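Local coordinates for protein adenylation domain (Streptomyces sp., PDB 5N9X) that belongs to the ANL superfamily of AMP-binding enzymes and holds ATP and threonine in this model, at residues T19-F24 with P153-P158; W454-A459 with S520-F525. All coordinates share one frame; numbering follows the deposited sequence.

In the fold
Contact 1 and contact 2 lie on opposite sides of the chain's centre, their centres about 46 Å apart, and share no helix or strand. Contact 1 is partly buried: the first turn of helix 20-30 meets the proline-rich loop ahead of strand 161-167, in the large N-terminal part of the AMP-binding enzyme. Contact 2 is buried, in the small C-terminal part, where strand 450-457 and the loop after it pack on helix 518-528. In contact 1 a threonine methyl and a valine meet loop backbone, a proline ring and an arginine edge, with a water bridging at the helix cap, whereas contact 2 is built from aromatic rings. Neither has a direct hydrogen bond between its segments.

Contact 1 of 2, residues T19-F24 with P153-P158; sequences TLVDLF and PERPGP
T19 meets the 153-158 loop with its methyl: CG2 lies 3.4 Å from P156 O, against the peptide that runs on through G157, and P158 CD is at its margin. With chi1 at 74°, OG1 stands between the backbone N and the carbonyl carbon, where it accepts from D22 N at 3.1 Å, a fairly straight bond of 165°. A water bridges the segments at this point, 2.6 Å from T19 OG1 and donating to P156 O at 2.7 Å.

V21, on the first turn of the helix, splits its two methyls. CG2 packs on the P156 ring, 3.7 Å from CG, while CG1 touches the edge of the R155 guanidinium, near its plane, 3.7 Å from NH1. H181 of helix 181-191 touches both T19 and P156, so the loop and the helix start share a neighbour.

D22 returns the cap: its OD2 accepts from T19 N at 3.1 Å, met on the anti side and well out of the carboxylate plane. The two reciprocal bonds make a capping box at the N-terminus of helix 20-30, with T19 as N-cap residue and the proline-rich loop lying against it.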
loop_
_atom_site.group_PDB
_atom_site.type_symbol
_atom_site.label_atom_id
_atom_site.label_comp_id
_atom_site.label_asym_id
_atom_site.label_seq_id
_atom_site.Cartn_x
_atom_site.Cartn_y
_atom_site.Cartn_z
ATOM N N THR A 19 -4.664 -9.972 19.163
ATOM C CA THR A 19 -3.863 -10.350 18.004
ATOM C C THR A 19 -4.715 -10.652 16.756
ATOM O O THR A 19 -5.945 -10.715 16.827
ATOM C CB THR A 19 -2.988 -11.579 18.346
ATOM O OG1 THR A 19 -3.814 -12.745 18.392
ATOM C CG2 THR A 19 -2.334 -11.396 19.701
ATOM N N LEU A 20 -4.048 -10.838 15.620
ATOM C CA LEU A 20 -4.718 -11.223 14.382
ATOM C C LEU A 20 -5.235 -12.680 14.471
ATOM O O LEU A 20 -6.302 -13.022 13.964
ATOM C CB LEU A 20 -3.762 -11.036 13.188
ATOM C CG LEU A 20 -3.340 -9.581 12.902
ATOM C CD1 LEU A 20 -2.225 -9.486 11.849
ATOM C CD2 LEU A 20 -4.533 -8.709 12.494
ATOM N N VAL A 21 -4.474 -13.518 15.147
ATOM C CA VAL A 21 -4.872 -14.890 15.420
ATOM C C VAL A 21 -6.224 -14.894 16.170
ATOM O O VAL A 21 -7.138 -15.611 15.794
ATOM C CB VAL A 21 -3.759 -15.613 16.234
ATOM C CG1 VAL A 21 -4.267 -16.887 16.879
ATOM C CG2 VAL A 21 -2.519 -15.864 15.364
ATOM N N ASP A 22 -6.339 -14.057 17.204
ATOM C CA ASP A 22 -7.569 -13.908 17.961
ATOM C C ASP A 22 -8.718 -13.506 17.037
ATOM O O ASP A 22 -9.807 -14.099 17.084
ATOM C CB ASP A 22 -7.429 -12.848 19.069
ATOM C CG ASP A 22 -6.477 -13.259 20.203
ATOM O OD1 ASP A 22 -6.381 -14.466 20.536
ATOM O OD2 ASP A 22 -5.852 -12.332 20.784
ATOM N N LEU A 23 -8.481 -12.491 16.204
ATOM C CA LEU A 23 -9.507 -11.993 15.290
ATOM C C LEU A 23 -10.030 -13.072 14.362
ATOM O O LEU A 23 -11.244 -13.226 14.211
ATOM C CB LEU A 23 -9.003 -10.801 14.455
ATOM C CG LEU A 23 -8.540 -9.533 15.202
ATOM C CD1 LEU A 23 -8.065 -8.459 14.212
ATOM C CD2 LEU A 23 -9.555 -8.954 16.201
ATOM N N PHE A 24 -9.126 -13.816 13.744
ATOM C CA PHE A 24 -9.541 -14.918 12.896
ATOM C C PHE A 24 -10.271 -16.011 13.696
ATOM O O PHE A 24 -11.225 -16.613 13.200
ATOM C CB PHE A 24 -8.355 -15.547 12.173
ATOM C CG PHE A 24 -8.752 -16.651 11.233
ATOM C CD1 PHE A 24 -9.722 -16.434 10.266
ATOM C CD2 PHE A 24 -8.162 -17.893 11.307
ATOM C CE1 PHE A 24 -10.092 -17.440 9.390
ATOM C CE2 PHE A 24 -8.538 -18.913 10.443
ATOM C CZ PHE A 24 -9.504 -18.683 9.482
ATOM N N PRO A 153 0.662 -24.982 19.140
ATOM C CA PRO A 153 1.841 -24.193 19.503
ATOM C C PRO A 153 1.399 -23.000 20.336
ATOM O O PRO A 153 0.225 -22.636 20.298
ATOM C CB PRO A 153 2.415 -23.738 18.152
ATOM C CG PRO A 153 1.411 -24.150 17.105
ATOM C CD PRO A 153 0.578 -25.236 17.692
ATOM N N GLU A 154 2.320 -22.415 21.089
ATOM C CA GLU A 154 2.023 -21.231 21.880
ATOM C C GLU A 154 1.520 -20.101 20.978
ATOM O O GLU A 154 2.018 -19.941 19.871
ATOM C CB GLU A 154 3.271 -20.804 22.637
ATOM C CG GLU A 154 3.071 -19.613 23.520
ATOM C CD GLU A 154 4.331 -19.229 24.244
ATOM O OE1 GLU A 154 5.370 -19.896 24.040
ATOM O OE2 GLU A 154 4.283 -18.241 24.999
ATOM N N ARG A 155 0.531 -19.337 21.441
ATOM C CA ARG A 155 -0.077 -18.269 20.642
ATOM C C ARG A 155 0.711 -16.956 20.750
ATOM O O ARG A 155 1.337 -16.687 21.774
ATOM C CB ARG A 155 -1.543 -18.049 21.064
ATOM C CG ARG A 155 -2.523 -19.047 20.474
ATOM C CD ARG A 155 -3.922 -19.000 21.122
ATOM N NE ARG A 155 -4.588 -20.296 20.958
ATOM C CZ ARG A 155 -5.194 -20.675 19.837
ATOM N NH1 ARG A 155 -5.233 -19.846 18.802
ATOM N NH2 ARG A 155 -5.754 -21.872 19.738
ATOM N N PRO A 156 0.677 -16.129 19.691
ATOM C CA PRO A 156 1.440 -14.874 19.741
ATOM C C PRO A 156 0.750 -13.815 20.594
ATOM O O PRO A 156 -0.454 -13.953 20.827
ATOM C CB PRO A 156 1.512 -14.447 18.269
ATOM C CG PRO A 156 0.337 -15.106 17.621
ATOM C CD PRO A 156 0.081 -16.378 18.365
ATOM N N GLY A 157 1.491 -12.811 21.066
ATOM C CA GLY A 157 0.897 -11.702 21.793
ATOM C C GLY A 157 0.790 -10.438 20.947
ATOM O O GLY A 157 1.259 -10.405 19.811
ATOM N N PRO A 158 0.143 -9.394 21.483
ATOM C CA PRO A 158 0.050 -8.117 20.761
ATOM C C PRO A 158 1.417 -7.551 20.386
ATOM O O PRO A 158 1.555 -6.891 19.348
ATOM C CB PRO A 158 -0.668 -7.185 21.754
ATOM C CG PRO A 158 -0.816 -7.960 23.043
ATOM C CD PRO A 158 -0.713 -9.414 22.681
HETATM O O HOH W 1 -2.932 -14.484 20.047
#

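Contact 2 of 2, residues W454-A459 with S520-F525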
loop_
_atom_site.group_PDB
_atom_site.type_symbol
_atom_site.label_atom_id
_atom_site.label_comp_id
_atom_site.label_asym_id
_atom_site.label_seq_id
_atom_site.Cartn_x
_atom_site.Cartn_y
_atom_site.Cartn_z
ATOM N N TRP A 454 12.173 14.386 -12.494
ATOM C CA TRP A 454 13.239 14.413 -11.487
ATOM C C TRP A 454 14.476 15.212 -11.913
ATOM O O TRP A 454 14.617 15.590 -13.070
ATOM C CB TRP A 454 13.647 12.979 -11.103
ATOM C CG TRP A 454 14.445 12.243 -12.119
ATOM C CD1 TRP A 454 15.787 11.956 -12.074
ATOM C CD2 TRP A 454 13.955 11.666 -13.329
ATOM N NE1 TRP A 454 16.155 11.235 -13.185
ATOM C CE2 TRP A 454 15.053 11.045 -13.974
ATOM C CE3 TRP A 454 12.695 11.626 -13.943
ATOM C CZ2 TRP A 454 14.925 10.384 -15.194
ATOM C CZ3 TRP A 454 12.564 10.977 -15.155
ATOM C CH2 TRP A 454 13.674 10.365 -15.774
ATOM N N VAL A 455 15.345 15.496 -10.956
ATOM C CA VAL A 455 16.656 16.038 -11.275
ATOM C C VAL A 455 17.578 14.879 -11.649
ATOM O O VAL A 455 17.723 13.924 -10.911
ATOM C CB VAL A 455 17.244 16.863 -10.109
ATOM C CG1 VAL A 455 18.622 17.429 -10.490
ATOM C CG2 VAL A 455 16.296 18.007 -9.759
ATOM N N HIS A 456 18.165 14.938 -12.830
ATOM C CA HIS A 456 19.059 13.862 -13.251
ATOM C C HIS A 456 20.502 14.326 -13.308
ATOM O O HIS A 456 20.794 15.369 -13.890
ATOM C CB HIS A 456 18.633 13.330 -14.614
ATOM C CG HIS A 456 19.268 12.033 -14.980
ATOM N ND1 HIS A 456 18.818 10.822 -14.493
ATOM C CD2 HIS A 456 20.292 11.750 -15.815
ATOM C CE1 HIS A 456 19.547 9.851 -15.006
ATOM N NE2 HIS A 456 20.448 10.385 -15.811
ATOM N N GLU A 457 21.407 13.554 -12.723
ATOM C CA GLU A 457 22.820 13.892 -12.833
ATOM C C GLU A 457 23.392 13.328 -14.131
ATOM O O GLU A 457 23.637 12.133 -14.244
ATOM C CB GLU A 457 23.600 13.376 -11.622
ATOM C CG GLU A 457 24.664 14.341 -11.121
ATOM C CD GLU A 457 25.721 13.660 -10.254
ATOM O OE1 GLU A 457 26.814 13.375 -10.796
ATOM O OE2 GLU A 457 25.479 13.436 -9.040
ATOM N N PHE A 458 23.567 14.188 -15.126
ATOM C CA PHE A 458 24.102 13.760 -16.415
ATOM C C PHE A 458 25.592 13.539 -16.208
ATOM O O PHE A 458 26.193 12.583 -16.707
ATOM C CB PHE A 458 23.828 14.806 -17.501
ATOM C CG PHE A 458 22.401 14.830 -17.975
ATOM C CD1 PHE A 458 21.443 15.561 -17.287
ATOM C CD2 PHE A 458 22.014 14.115 -19.107
ATOM C CE1 PHE A 458 20.122 15.580 -17.709
ATOM C CE2 PHE A 458 20.693 14.132 -19.538
ATOM C CZ PHE A 458 19.746 14.868 -18.832
ATOM N N ALA A 459 26.163 14.459 -15.445
ATOM C CA ALA A 459 27.515 14.382 -14.936
ATOM C C ALA A 459 27.483 15.130 -13.617
ATOM O O ALA A 459 26.533 15.872 -13.362
ATOM C CB ALA A 459 28.511 15.011 -15.905
ATOM N N SER A 520 13.854 3.290 -11.096
ATOM C CA SER A 520 13.752 2.614 -12.399
ATOM C C SER A 520 13.554 3.542 -13.603
ATOM O O SER A 520 13.843 3.192 -14.739
ATOM C CB SER A 520 12.596 1.621 -12.372
ATOM O OG SER A 520 12.674 0.716 -13.441
ATOM N N VAL A 521 13.003 4.713 -13.385
ATOM C CA VAL A 521 12.783 5.563 -14.536
ATOM C C VAL A 521 14.107 6.254 -14.856
ATOM O O VAL A 521 14.524 6.311 -16.006
ATOM C CB VAL A 521 11.636 6.579 -14.292
ATOM C CG1 VAL A 521 11.656 7.650 -15.335
ATOM C CG2 VAL A 521 10.306 5.863 -14.323
ATOM N N ALA A 522 14.773 6.734 -13.822
ATOM C CA ALA A 522 16.078 7.371 -13.972
ATOM C C ALA A 522 17.108 6.450 -14.639
ATOM O O ALA A 522 17.922 6.916 -15.426
ATOM C CB ALA A 522 16.592 7.838 -12.624
ATOM N N ARG A 523 17.065 5.152 -14.343
ATOM C CA ARG A 523 18.017 4.232 -14.954
ATOM C C ARG A 523 17.717 3.939 -16.428
ATOM O O ARG A 523 18.642 3.790 -17.231
ATOM C CB ARG A 523 18.090 2.923 -14.152
ATOM C CG ARG A 523 18.791 3.085 -12.804
ATOM C CD ARG A 523 19.085 1.760 -12.141
ATOM N NE ARG A 523 18.489 1.679 -10.804
ATOM C CZ ARG A 523 17.439 0.922 -10.497
ATOM N NH1 ARG A 523 16.867 0.174 -11.428
ATOM N NH2 ARG A 523 16.963 0.910 -9.259
ATOM N N ALA A 524 16.435 3.863 -16.775
ATOM C CA ALA A 524 16.034 3.605 -18.146
ATOM C C ALA A 524 16.390 4.806 -19.021
ATOM O O ALA A 524 16.822 4.667 -20.159
ATOM C CB ALA A 524 14.536 3.307 -18.217
ATOM N N PHE A 525 16.170 5.986 -18.462
ATOM C CA PHE A 525 16.472 7.237 -19.112
ATOM C C PHE A 525 17.956 7.274 -19.434
ATOM O O PHE A 525 18.368 7.455 -20.593
ATOM C CB PHE A 525 16.072 8.406 -18.209
ATOM C CG PHE A 525 16.509 9.742 -18.718
ATOM C CD1 PHE A 525 17.740 10.287 -18.330
ATOM C CD2 PHE A 525 15.697 10.464 -19.583
ATOM C CE1 PHE A 525 18.158 11.524 -18.801
ATOM C CE2 PHE A 525 16.107 11.703 -20.055
ATOM C CZ PHE A 525 17.346 12.235 -19.657
#
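W454, H456 and F458 gather round F525 in an aromatic cluster that packs helix 518-528 on the three-stranded sheet of the C-terminal part of this AMP-binding enzyme. The strand and helix axes pass 10.1 Å apart at 44°, and the rings fill the gap between them.

F525 takes part in two T-shaped pairs. The six-membered ring of W454 turns its edge to the F525 face, with the planes almost perpendicular at 85°; F525 in turn points its own edge at the face of H456, where CD1 stands 3.7 Å above the middle of the imidazole. With CG anti to the backbone N (chi1 172°), the F525 ring extends from the helix toward the strand and meets both the indole and the imidazole. F458 comes to F525 obliquely, its CZ 3.7 Å from F525 CZ. V466 of strand 463-470 and L503 of strand 501-505 also touch F525, placing the ring over the sheet.

The indole lies across the helix: W454 CH2 is 3.4 Å from V521 CG1 at one end, and A522 CB is 3.5 Å from W454 NE1 at the other.

Two bonds hold the imidazole at its two nitrogens. NE2 is hydrogen-bonded to D526 OD2, a pairing that suggests a proton on NE2 and would favour ND1 as an acceptor. W454 NE1 donates to H456 ND1 at 3.0 Å, close to the imidazole plane, with an N-H...N angle of 154°.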